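Local coordinates for protein succinate-semialdehyde dehydrogenase (Synechococcus sp., PDB 4ITA) that catalyses the oxidation of succinic semialdehyde to succinate, probably with NADP as the electron acceptor, at residues E69-E74 and P162-A167; M75-Q80 and W132-W137; N260-I265 and P305-G310. One frame throughout, in Å; residues are numbered along the deposited sequence.

Contact 1: residues E69-E74 and P162-A167; sequences EIMTTE and PQCALA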
loop_
_atom_site.group_PDB
_atom_site.type_symbol
_atom_site.label_atom_id
_atom_site.label_comp_id
_atom_site.label_asym_id
_atom_site.label_seq_id
_atom_site.Cartn_x
_atom_site.Cartn_y
_atom_site.Cartn_z
ATOM N N GLU A 69 -15.714 30.374 -8.036
ATOM C CA GLU A 69 -15.635 31.589 -7.230
ATOM C C GLU A 69 -15.317 31.259 -5.781
ATOM O O GLU A 69 -14.597 32.002 -5.101
ATOM C CB GLU A 69 -16.934 32.396 -7.317
ATOM C CG GLU A 69 -16.861 33.741 -6.614
ATOM C CD GLU A 69 -18.101 34.588 -6.831
ATOM O OE1 GLU A 69 -19.151 34.026 -7.203
ATOM O OE2 GLU A 69 -18.018 35.818 -6.629
ATOM N N ILE A 70 -15.840 30.136 -5.294
ATOM C CA ILE A 70 -15.549 29.727 -3.922
ATOM C C ILE A 70 -14.058 29.427 -3.792
ATOM O O ILE A 70 -13.413 29.888 -2.846
ATOM C CB ILE A 70 -16.362 28.490 -3.488
ATOM C CG1 ILE A 70 -17.865 28.741 -3.638
ATOM C CG2 ILE A 70 -16.035 28.121 -2.048
ATOM C CD1 ILE A 70 -18.699 27.493 -3.390
ATOM N N MET A 71 -13.519 28.665 -4.747
ATOM C CA MET A 71 -12.093 28.313 -4.750
ATOM C C MET A 71 -11.219 29.561 -4.766
ATOM O O MET A 71 -10.301 29.707 -3.955
ATOM C CB MET A 71 -11.737 27.423 -5.950
ATOM C CG MET A 71 -12.447 26.060 -6.003
ATOM S SD MET A 71 -11.879 24.980 -7.358
ATOM C CE MET A 71 -13.439 24.625 -8.192
ATOM N N THR A 72 -11.493 30.461 -5.702
ATOM C CA THR A 72 -10.721 31.693 -5.832
ATOM C C THR A 72 -10.786 32.548 -4.571
ATOM O O THR A 72 -9.768 33.062 -4.112
ATOM C CB THR A 72 -11.202 32.493 -7.050
ATOM O OG1 THR A 72 -10.981 31.713 -8.229
ATOM C CG2 THR A 72 -10.459 33.821 -7.168
ATOM N N THR A 73 -11.977 32.686 -4.001
ATOM C CA THR A 73 -12.142 33.479 -2.794
ATOM C C THR A 73 -11.320 32.922 -1.637
ATOM O O THR A 73 -10.681 33.672 -0.901
ATOM C CB THR A 73 -13.618 33.533 -2.377
ATOM O OG1 THR A 73 -14.369 34.180 -3.409
ATOM C CG2 THR A 73 -13.795 34.286 -1.064
ATOM N N GLU A 74 -11.337 31.602 -1.468
ATOM C CA GLU A 74 -10.664 31.002 -0.321
ATOM C C GLU A 74 -9.156 30.848 -0.477
ATOM O O GLU A 74 -8.421 31.025 0.490
ATOM C CB GLU A 74 -11.279 29.646 0.041
ATOM C CG GLU A 74 -12.716 29.733 0.530
ATOM C CD GLU A 74 -13.140 28.507 1.312
ATOM O OE1 GLU A 74 -13.094 27.390 0.744
ATOM O OE2 GLU A 74 -13.519 28.671 2.494
ATOM N N PRO A 162 -12.689 25.794 4.156
ATOM C CA PRO A 162 -13.917 25.188 4.689
ATOM C C PRO A 162 -15.114 25.310 3.743
ATOM O O PRO A 162 -15.911 24.378 3.671
ATOM C CB PRO A 162 -14.156 25.972 5.992
ATOM C CG PRO A 162 -13.494 27.280 5.770
ATOM C CD PRO A 162 -12.278 26.965 4.954
ATOM N N GLN A 163 -15.255 26.423 3.030
ATOM C CA GLN A 163 -16.380 26.536 2.105
ATOM C C GLN A 163 -16.275 25.558 0.939
ATOM O O GLN A 163 -17.284 25.009 0.498
ATOM C CB GLN A 163 -16.556 27.968 1.599
ATOM C CG GLN A 163 -16.898 28.960 2.698
ATOM C CD GLN A 163 -17.208 30.332 2.142
ATOM O OE1 GLN A 163 -18.052 30.477 1.254
ATOM N NE2 GLN A 163 -16.518 31.345 2.650
ATOM N N CYS A 164 -15.063 25.324 0.446
ATOM C CA CYS A 164 -14.873 24.306 -0.584
ATOM C C CYS A 164 -15.249 22.933 -0.052
ATOM O O CYS A 164 -15.955 22.172 -0.711
ATOM C CB CYS A 164 -13.424 24.281 -1.087
ATOM S SG CYS A 164 -12.923 25.727 -2.048
ATOM N N ALA A 165 -14.783 22.639 1.155
ATOM C CA ALA A 165 -15.056 21.352 1.776
ATOM C C ALA A 165 -16.563 21.125 1.971
ATOM O O ALA A 165 -17.086 20.044 1.677
ATOM C CB ALA A 165 -14.306 21.243 3.083
ATOM N N LEU A 166 -17.269 22.147 2.446
ATOM C CA LEU A 166 -18.717 22.042 2.614
ATOM C C LEU A 166 -19.428 21.929 1.265
ATOM O O LEU A 166 -20.403 21.193 1.129
ATOM C CB LEU A 166 -19.249 23.229 3.409
ATOM C CG LEU A 166 -18.758 23.277 4.853
ATOM C CD1 LEU A 166 -19.074 24.628 5.482
ATOM C CD2 LEU A 166 -19.358 22.136 5.667
ATOM N N ALA A 167 -18.932 22.645 0.265
ATOM C CA ALA A 167 -19.527 22.585 -1.070
ATOM C C ALA A 167 -19.447 21.189 -1.677
ATOM O O ALA A 167 -20.400 20.733 -2.313
ATOM C CB ALA A 167 -18.892 23.618 -1.997
#
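Ile70 and Cys164 bring their CA atoms to 6.4 Å where two helical segments, 69-74 and 162-167, run nearly antiparallel at 156°, their axes 9.2 Å apart at closest approach. The polar end of the contact belongs to Glu74, whose carboxylate spans two consecutive backbone N-H groups in the first turn of the second helix. OE2 takes the N-H of Gln163 at 2.9 Å, on the syn side and moderately tilted out of the carboxylate plane. OE1 takes the N-H of Cys164, also at 2.9 Å, but from above that plane. Glutamate suits the place: with CG anti to its carbonyl carbon (chi1 -65°) and the chain extended beyond, the carboxylate spans the gap between the helices, and two oxygens match two donors. Its negative charge would probably be eased by the positive end of the helix dipole. The same OE2 also bonds Thr7 OG1, which Gln163 NE2 joins as well, so the strand 6-8 covers this end of the interface. Helix 162-175 is the connection of a beta-alpha-beta crossover between the parallel strands 152-156 and 182-185, the building unit of Rossmann-like folds, and helix 64-75 packs beside its start. Farther along, the contact turns apolar. The branch CG2 of Ile70 lies against CB of Gln163 at 3.7 Å and also meets SG of Cys164. The longer arm of Ile70 carries CD1 to the methyl of Ala167, 4.1 Å away, where a small residue leaves room for it. Cys164 is compact enough to fit between the helices: its SG comes to 3.8 Å from CA of Met71 and touches CG of that side chain, while the rest of Met71 continues toward Phe136.

Contact 2: residues M75-Q80 and W132-W137; sequences MGKTHQ and WNFPFW. With NDP (NADPH dihydro-nicotinamide-adenine-dinucleotide phosphate), chain C; EDO (1,2-ethanediol), chain R.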
loop_
_atom_site.group_PDB
_atom_site.type_symbol
_atom_site.label_atom_id
_atom_site.label_comp_id
_atom_site.label_asym_id
_atom_site.label_seq_id
_atom_site.Cartn_x
_atom_site.Cartn_y
_atom_site.Cartn_z
ATOM N N MET A 75 -8.689 30.502 -1.676
ATOM C CA MET A 75 -7.279 30.149 -1.815
ATOM C C MET A 75 -6.527 30.815 -2.970
ATOM O O MET A 75 -5.351 30.531 -3.182
ATOM C CB MET A 75 -7.079 28.629 -1.771
ATOM C CG MET A 75 -7.964 27.822 -2.721
ATOM S SD MET A 75 -7.571 28.000 -4.497
ATOM C CE MET A 75 -5.862 27.405 -4.520
ATOM N N GLY A 76 -7.203 31.696 -3.704
ATOM C CA GLY A 76 -6.518 32.644 -4.576
ATOM C C GLY A 76 -6.123 32.219 -5.981
ATOM O O GLY A 76 -5.532 33.013 -6.714
ATOM N N LYS A 77 -6.427 30.988 -6.382
ATOM C CA LYS A 77 -6.144 30.600 -7.766
ATOM C C LYS A 77 -7.056 31.383 -8.714
ATOM O O LYS A 77 -8.133 31.829 -8.310
ATOM C CB LYS A 77 -6.297 29.087 -7.975
ATOM C CG LYS A 77 -7.728 28.601 -8.121
ATOM C CD LYS A 77 -7.788 27.076 -8.167
ATOM C CE LYS A 77 -7.324 26.559 -9.504
ATOM N NZ LYS A 77 -6.782 25.167 -9.407
ATOM N N THR A 78 -6.635 31.572 -9.962
ATOM C CA THR A 78 -7.458 32.357 -10.876
ATOM C C THR A 78 -8.823 31.707 -11.063
ATOM O O THR A 78 -8.957 30.474 -11.043
ATOM C CB THR A 78 -6.814 32.543 -12.257
ATOM O OG1 THR A 78 -6.704 31.273 -12.913
ATOM C CG2 THR A 78 -5.439 33.192 -12.133
ATOM N N HIS A 79 -9.845 32.538 -11.228
ATOM C CA HIS A 79 -11.193 32.043 -11.446
ATOM C C HIS A 79 -11.246 31.149 -12.685
ATOM O O HIS A 79 -11.922 30.114 -12.693
ATOM C CB HIS A 79 -12.161 33.218 -11.576
ATOM C CG HIS A 79 -13.598 32.814 -11.677
ATOM N ND1 HIS A 79 -14.361 33.067 -12.794
ATOM C CD2 HIS A 79 -14.408 32.177 -10.800
ATOM C CE1 HIS A 79 -15.585 32.602 -12.602
ATOM N NE2 HIS A 79 -15.641 32.064 -11.399
ATOM N N GLN A 80 -10.512 31.522 -13.726
ATOM C CA GLN A 80 -10.489 30.721 -14.940
ATOM C C GLN A 80 -9.891 29.334 -14.712
ATOM O O GLN A 80 -10.414 28.341 -15.220
ATOM C CB GLN A 80 -9.770 31.459 -16.073
ATOM C CG GLN A 80 -10.507 32.712 -16.543
ATOM C CD GLN A 80 -11.943 32.437 -16.982
ATOM O OE1 GLN A 80 -12.880 33.096 -16.529
ATOM N NE2 GLN A 80 -12.117 31.471 -17.873
ATOM N N TRP A 132 -5.153 22.553 0.262
ATOM C CA TRP A 132 -5.897 23.666 -0.304
ATOM C C TRP A 132 -5.592 23.940 -1.778
ATOM O O TRP A 132 -6.305 24.714 -2.397
ATOM C CB TRP A 132 -5.703 24.950 0.523
ATOM C CG TRP A 132 -4.262 25.270 0.818
ATOM C CD1 TRP A 132 -3.624 25.109 2.015
ATOM C CD2 TRP A 132 -3.278 25.795 -0.092
ATOM N NE1 TRP A 132 -2.315 25.502 1.911
ATOM C CE2 TRP A 132 -2.075 25.919 0.630
ATOM C CE3 TRP A 132 -3.302 26.180 -1.435
ATOM C CZ2 TRP A 132 -0.899 26.403 0.046
ATOM C CZ3 TRP A 132 -2.124 26.649 -2.018
ATOM C CH2 TRP A 132 -0.944 26.757 -1.276
ATOM N N ASN A 133 -4.547 23.340 -2.351
ATOM C CA ASN A 133 -4.109 23.819 -3.670
ATOM C C ASN A 133 -5.020 23.465 -4.841
ATOM O O ASN A 133 -5.142 24.244 -5.785
ATOM C CB ASN A 133 -2.630 23.510 -3.953
ATOM C CG ASN A 133 -2.360 22.049 -4.193
ATOM O OD1 ASN A 133 -3.038 21.168 -3.658
ATOM N ND2 ASN A 133 -1.347 21.774 -5.008
ATOM N N PHE A 134 -5.669 22.306 -4.772
ATOM C CA PHE A 134 -6.696 21.944 -5.747
ATOM C C PHE A 134 -7.867 21.449 -4.924
ATOM O O PHE A 134 -8.090 20.242 -4.799
ATOM C CB PHE A 134 -6.204 20.872 -6.726
ATOM C CG PHE A 134 -5.114 21.350 -7.649
ATOM C CD1 PHE A 134 -3.780 21.121 -7.349
ATOM C CD2 PHE A 134 -5.427 22.030 -8.813
ATOM C CE1 PHE A 134 -2.771 21.564 -8.203
ATOM C CE2 PHE A 134 -4.422 22.477 -9.674
ATOM C CZ PHE A 134 -3.095 22.243 -9.362
ATOM N N PRO A 135 -8.610 22.389 -4.330
ATOM C CA PRO A 135 -9.544 22.044 -3.254
ATOM C C PRO A 135 -10.773 21.260 -3.707
ATOM O O PRO A 135 -11.430 20.657 -2.859
ATOM C CB PRO A 135 -9.932 23.410 -2.677
ATOM C CG PRO A 135 -9.783 24.355 -3.838
ATOM C CD PRO A 135 -8.615 23.833 -4.638
ATOM N N PHE A 136 -11.084 21.271 -5.005
ATOM C CA PHE A 136 -12.140 20.413 -5.550
ATOM C C PHE A 136 -11.551 19.164 -6.196
ATOM O O PHE A 136 -11.937 18.041 -5.861
ATOM C CB PHE A 136 -12.987 21.170 -6.586
ATOM C CG PHE A 136 -14.165 21.911 -6.003
ATOM C CD1 PHE A 136 -13.980 22.884 -5.028
ATOM C CD2 PHE A 136 -15.453 21.659 -6.455
ATOM C CE1 PHE A 136 -15.063 23.580 -4.502
ATOM C CE2 PHE A 136 -16.540 22.350 -5.936
ATOM C CZ PHE A 136 -16.344 23.307 -4.956
ATOM N N TRP A 137 -10.616 19.356 -7.121
ATOM C CA TRP A 137 -10.074 18.251 -7.905
ATOM C C TRP A 137 -9.476 17.138 -7.054
ATOM O O TRP A 137 -9.752 15.973 -7.294
ATOM C CB TRP A 137 -9.058 18.769 -8.940
ATOM C CG TRP A 137 -8.093 17.735 -9.448
ATOM C CD1 TRP A 137 -6.750 17.681 -9.204
ATOM C CD2 TRP A 137 -8.396 16.614 -10.282
ATOM N NE1 TRP A 137 -6.201 16.592 -9.833
ATOM C CE2 TRP A 137 -7.190 15.919 -10.504
ATOM C CE3 TRP A 137 -9.570 16.131 -10.869
ATOM C CZ2 TRP A 137 -7.126 14.764 -11.285
ATOM C CZ3 TRP A 137 -9.505 14.980 -11.644
ATOM C CH2 TRP A 137 -8.293 14.309 -11.838
HETATM P PA NDP C . 0.064 20.477 4.464
HETATM O O1A NDP C . 0.693 19.115 4.536
HETATM O O2A NDP C . 0.469 21.541 5.446
HETATM O O5B NDP C . -1.522 20.304 4.586
HETATM C C5B NDP C . -2.247 19.343 3.809
HETATM C C4B NDP C . -3.377 18.726 4.628
HETATM O O4B NDP C . -2.809 17.976 5.706
HETATM C C3B NDP C . -4.283 19.757 5.291
HETATM O O3B NDP C . -5.602 19.206 5.401
HETATM C C2B NDP C . -3.679 19.894 6.675
HETATM O O2B NDP C . -4.601 20.348 7.657
HETATM C C1B NDP C . -3.338 18.455 6.945
HETATM N N9A NDP C . -2.282 18.238 7.945
HETATM C C8A NDP C . -1.162 18.958 8.154
HETATM N N7A NDP C . -0.428 18.402 9.147
HETATM C C5A NDP C . -1.077 17.302 9.560
HETATM C C6A NDP C . -0.873 16.249 10.568
HETATM N N6A NDP C . 0.225 16.268 11.350
HETATM N N1A NDP C . -1.812 15.288 10.664
HETATM C C2A NDP C . -2.903 15.257 9.887
HETATM N N3A NDP C . -3.161 16.184 8.953
HETATM C C4A NDP C . -2.294 17.199 8.760
HETATM O O3 NDP C . 0.299 20.923 2.919
HETATM P PN NDP C . 0.554 22.354 2.195
HETATM O O1N NDP C . 1.495 23.226 2.995
HETATM O O2N NDP C . -0.787 22.876 1.757
HETATM O O5D NDP C . 1.353 21.879 0.880
HETATM C C5D NDP C . 0.710 21.083 -0.106
HETATM C C4D NDP C . 1.586 19.893 -0.452
HETATM O O4D NDP C . 0.803 18.891 -1.118
HETATM C C3D NDP C . 2.713 20.242 -1.405
HETATM O O3D NDP C . 3.922 19.592 -0.997
HETATM C C2D NDP C . 2.175 19.711 -2.719
HETATM O O2D NDP C . 3.241 19.473 -3.639
HETATM C C1D NDP C . 1.497 18.429 -2.279
HETATM N N1N NDP C . 0.568 17.968 -3.320
HETATM C C2N NDP C . 0.568 16.681 -3.707
HETATM C C3N NDP C . 0.065 16.331 -4.959
HETATM C C7N NDP C . 0.018 14.902 -5.413
HETATM O O7N NDP C . -1.015 14.491 -5.937
HETATM N N7N NDP C . 1.082 14.120 -5.248
HETATM C C4N NDP C . -0.441 17.385 -5.915
HETATM C C5N NDP C . -0.817 18.581 -5.171
HETATM C C6N NDP C . -0.296 18.825 -3.904
HETATM P P2B NDP C . -4.610 21.873 8.163
HETATM O O1X NDP C . -5.711 21.856 9.184
HETATM O O2X NDP C . -3.251 22.140 8.766
HETATM O O3X NDP C . -4.921 22.755 6.992
HETATM C C1 EDO R . -2.723 18.671 -10.347
HETATM O O1 EDO R . -3.147 17.935 -11.498
HETATM C C2 EDO R . -2.117 17.707 -9.336
HETATM O O2 EDO R . -3.123 16.792 -8.875
#
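Lys77 NZ is held by two oxygens, Glu85 OE1 in a salt bridge and Asn259 OD1 in a hydrogen bond, and these set the ammonium 3.5 Å from CD2 of Phe134. It approaches the ring obliquely, and the two side chains cross at about a right angle. A lysine fits because its long chain, bent at chi3, carries the charge inward to its acidic mate. Met75 fills the neighbouring space. Folded back on itself (chi2 70°, chi3 60°), it puts its methyl CE 3.5 Å from Trp132 O and equally near Asn133 O, at the edge of the Trp132 indole; its CG packs on Pro135 CG at 4.1 Å. An unbranched, flexible chain is well suited to such a curled fit.

The other side of segment 132-137 faces the cofactor. Trp132 NE1 stands 3.0 Å from the phosphate oxygen O2N of NADPH, and Asn133 ND2 lies 3.2 Å from C5N of the nicotinamide ring while bonding Gln262 O. With an alanine here instead of Asn133, Gln262 O would probably keep just Asn259 ND2 of its two amide donors, and the nicotinamide would lose the group packed against it. Phe134 turns its edge to C5N and one face to C1 of an ethanediol, probably from the crystallisation liquor, whose O2 accepts a hydrogen bond from Trp137 NE1. The run Trp-Asn-Phe-Pro is a signature of aldehyde dehydrogenases, in whose relatives the asparagine amide helps form the oxyanion hole, a role Asn133 probably shares.

Contact 3: residues N260-I265 and P305-G310; sequences NGQSCI and PLATEG. With NDP (NADPH dihydro-nicotinamide-adenine-dinucleotide phosphate), chain C.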
loop_
_atom_site.group_PDB
_atom_site.type_symbol
_atom_site.label_atom_id
_atom_site.label_comp_id
_atom_site.label_asym_id
_atom_site.label_seq_id
_atom_site.Cartn_x
_atom_site.Cartn_y
_atom_site.Cartn_z
ATOM N N ASN A 260 -0.682 29.635 -9.502
ATOM C CA ASN A 260 0.241 30.540 -8.807
ATOM C C ASN A 260 1.499 29.822 -8.315
ATOM O O ASN A 260 2.079 30.174 -7.287
ATOM C CB ASN A 260 -0.480 31.283 -7.672
ATOM C CG ASN A 260 -1.763 31.946 -8.143
ATOM O OD1 ASN A 260 -1.851 32.387 -9.289
ATOM N ND2 ASN A 260 -2.767 32.002 -7.275
ATOM N N GLY A 261 1.898 28.808 -9.075
ATOM C CA GLY A 261 3.067 28.010 -8.767
ATOM C C GLY A 261 2.823 26.875 -7.795
ATOM O O GLY A 261 3.703 26.044 -7.586
ATOM N N GLN A 262 1.636 26.838 -7.193
ATOM C CA GLN A 262 1.360 25.914 -6.094
ATOM C C GLN A 262 0.830 24.575 -6.581
ATOM O O GLN A 262 -0.323 24.200 -6.337
ATOM C CB GLN A 262 0.400 26.567 -5.100
ATOM C CG GLN A 262 0.956 27.877 -4.539
ATOM C CD GLN A 262 -0.112 28.810 -4.014
ATOM O OE1 GLN A 262 0.017 29.361 -2.917
ATOM N NE2 GLN A 262 -1.173 29.003 -4.797
ATOM N N SER A 263 1.680 23.850 -7.296
ATOM C CA SER A 263 1.322 22.522 -7.762
ATOM C C SER A 263 2.437 21.553 -7.484
ATOM O O SER A 263 3.619 21.860 -7.665
ATOM C CB SER A 263 1.026 22.509 -9.253
ATOM O OG SER A 263 0.782 21.169 -9.663
ATOM N N CYS A 264 2.060 20.360 -7.062
ATOM C CA CYS A 264 3.009 19.293 -6.825
ATOM C C CYS A 264 3.789 18.898 -8.082
ATOM O O CYS A 264 4.925 18.442 -7.981
ATOM C CB CYS A 264 2.270 18.081 -6.258
ATOM S SG CYS A 264 0.878 17.513 -7.279
ATOM N N ILE A 265 3.164 19.060 -9.249
ATOM C CA ILE A 265 3.787 18.715 -10.529
ATOM C C ILE A 265 4.112 19.955 -11.356
ATOM O O ILE A 265 4.222 19.881 -12.583
ATOM C CB ILE A 265 2.920 17.740 -11.378
ATOM C CG1 ILE A 265 1.479 18.249 -11.491
ATOM C CG2 ILE A 265 2.958 16.324 -10.799
ATOM C CD1 ILE A 265 0.596 17.458 -12.461
ATOM N N PRO A 305 -2.591 35.881 -5.797
ATOM C CA PRO A 305 -1.758 35.799 -4.598
ATOM C C PRO A 305 -1.483 34.342 -4.239
ATOM O O PRO A 305 -2.250 33.462 -4.636
ATOM C CB PRO A 305 -2.653 36.421 -3.518
ATOM C CG PRO A 305 -4.048 36.050 -3.967
ATOM C CD PRO A 305 -4.008 36.140 -5.475
ATOM N N LEU A 306 -0.412 34.091 -3.497
ATOM C CA LEU A 306 -0.229 32.792 -2.866
ATOM C C LEU A 306 -1.346 32.581 -1.848
ATOM O O LEU A 306 -1.976 33.540 -1.397
ATOM C CB LEU A 306 1.140 32.714 -2.196
ATOM C CG LEU A 306 2.315 32.922 -3.152
ATOM C CD1 LEU A 306 3.618 32.879 -2.380
ATOM C CD2 LEU A 306 2.308 31.873 -4.264
ATOM N N ALA A 307 -1.592 31.338 -1.465
ATOM C CA ALA A 307 -2.816 31.043 -0.721
ATOM C C ALA A 307 -2.816 31.539 0.715
ATOM O O ALA A 307 -3.877 31.830 1.264
ATOM C CB ALA A 307 -3.116 29.572 -0.750
ATOM N N THR A 308 -1.646 31.592 1.345
ATOM C CA THR A 308 -1.573 31.935 2.766
ATOM C C THR A 308 -0.367 32.808 3.069
ATOM O O THR A 308 0.601 32.836 2.310
ATOM C CB THR A 308 -1.470 30.682 3.678
ATOM O OG1 THR A 308 -0.150 30.136 3.600
ATOM C CG2 THR A 308 -2.500 29.607 3.307
ATOM N N GLU A 309 -0.415 33.514 4.194
ATOM C CA GLU A 309 0.737 34.311 4.611
ATOM C C GLU A 309 1.945 33.422 4.907
ATOM O O GLU A 309 3.088 33.815 4.661
ATOM C CB GLU A 309 0.394 35.187 5.819
ATOM C CG GLU A 309 1.515 36.157 6.212
ATOM C CD GLU A 309 1.012 37.385 6.958
ATOM O OE1 GLU A 309 -0.210 37.489 7.187
ATOM O OE2 GLU A 309 1.842 38.252 7.301
ATOM N N GLY A 310 1.688 32.219 5.413
ATOM C CA GLY A 310 2.743 31.264 5.699
ATOM C C GLY A 310 3.525 30.840 4.473
ATOM O O GLY A 310 4.753 30.761 4.507
HETATM P PA NDP C . 0.064 20.477 4.464
HETATM O O1A NDP C . 0.693 19.115 4.536
HETATM O O2A NDP C . 0.469 21.541 5.446
HETATM O O5B NDP C . -1.522 20.304 4.586
HETATM C C5B NDP C . -2.247 19.343 3.809
HETATM C C4B NDP C . -3.377 18.726 4.628
HETATM O O4B NDP C . -2.809 17.976 5.706
HETATM C C3B NDP C . -4.283 19.757 5.291
HETATM O O3B NDP C . -5.602 19.206 5.401
HETATM C C2B NDP C . -3.679 19.894 6.675
HETATM O O2B NDP C . -4.601 20.348 7.657
HETATM C C1B NDP C . -3.338 18.455 6.945
HETATM N N9A NDP C . -2.282 18.238 7.945
HETATM C C8A NDP C . -1.162 18.958 8.154
HETATM N N7A NDP C . -0.428 18.402 9.147
HETATM C C5A NDP C . -1.077 17.302 9.560
HETATM C C6A NDP C . -0.873 16.249 10.568
HETATM N N6A NDP C . 0.225 16.268 11.350
HETATM N N1A NDP C . -1.812 15.288 10.664
HETATM C C2A NDP C . -2.903 15.257 9.887
HETATM N N3A NDP C . -3.161 16.184 8.953
HETATM C C4A NDP C . -2.294 17.199 8.760
HETATM O O3 NDP C . 0.299 20.923 2.919
HETATM P PN NDP C . 0.554 22.354 2.195
HETATM O O1N NDP C . 1.495 23.226 2.995
HETATM O O2N NDP C . -0.787 22.876 1.757
HETATM O O5D NDP C . 1.353 21.879 0.880
HETATM C C5D NDP C . 0.710 21.083 -0.106
HETATM C C4D NDP C . 1.586 19.893 -0.452
HETATM O O4D NDP C . 0.803 18.891 -1.118
HETATM C C3D NDP C . 2.713 20.242 -1.405
HETATM O O3D NDP C . 3.922 19.592 -0.997
HETATM C C2D NDP C . 2.175 19.711 -2.719
HETATM O O2D NDP C . 3.241 19.473 -3.639
HETATM C C1D NDP C . 1.497 18.429 -2.279
HETATM N N1N NDP C . 0.568 17.968 -3.320
HETATM C C2N NDP C . 0.568 16.681 -3.707
HETATM C C3N NDP C . 0.065 16.331 -4.959
HETATM C C7N NDP C . 0.018 14.902 -5.413
HETATM O O7N NDP C . -1.015 14.491 -5.937
HETATM N N7N NDP C . 1.082 14.120 -5.248
HETATM C C4N NDP C . -0.441 17.385 -5.915
HETATM C C5N NDP C . -0.817 18.581 -5.171
HETATM C C6N NDP C . -0.296 18.825 -3.904
HETATM P P2B NDP C . -4.610 21.873 8.163
HETATM O O1X NDP C . -5.711 21.856 9.184
HETATM O O2X NDP C . -3.251 22.140 8.766
HETATM O O3X NDP C . -4.921 22.755 6.992
HETATM O O HOH W 1 -3.154 30.981 -4.635
#
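Gln262 and Leu306 slant across one another in a buried contact beside the Gly-Gln-Ser-Cys loop, which in aldehyde dehydrogenases carries the cysteine nucleophile. The amide of Gln262, extended beyond CG, points its OE1 at the other segment, where the N-H of Ala307 meets it at 2.9 Å. That bond lies in the carbonyl plane on a lone pair, with an N-H...O angle of 154°. Leu306 brings its branch CD2 to 3.5 Å from Asn260 O and also beside OE1, so an apolar methyl fills the space next to the polar bond. Glutamine serves well here because the same amide also carries a donor: NE2 gives a hydrogen bond at 2.8 Å to a water. Asn260 ND2 bonds the same water, which in turn donates to Pro305 O at 2.6 Å, joining both segments through one molecule. Asn260 is fixed further by Gly304 N on OD1 and by Gly76 O on ND2. Farther along the loop, Ser263 OG accepts from Ile265 N in an ST turn that bridges Cys264. The sulfur SG of Cys264 is covalently joined to C4N of the bound cofactor's nicotinamide, 1.9 Å away.

In the fold
From the N terminus, helix 64-75 opens contact 1 and runs straight into the turn that opens contact 2 before helix 79-103. Contact 2 closes first, at the loop between strand 115-129 and helix 137-149; contact 1 closes later, on helix 162-175, and so encloses it. Contact 3 follows in series, joining the loop before strand 267-273 to the approach of helix 309-325. Contacts 1 and 2 touch through Thr72 and Lys77, contacts 2 and 3 through Gly76 and Asn260, whereas contacts 1 and 3 do not meet. Contacts 1 and 2 hold helices and loops of the Rossmann-like region together, contact 3 lies by the cysteine loop, and the touch between contacts 2 and 3, both on NADPH, ties the two.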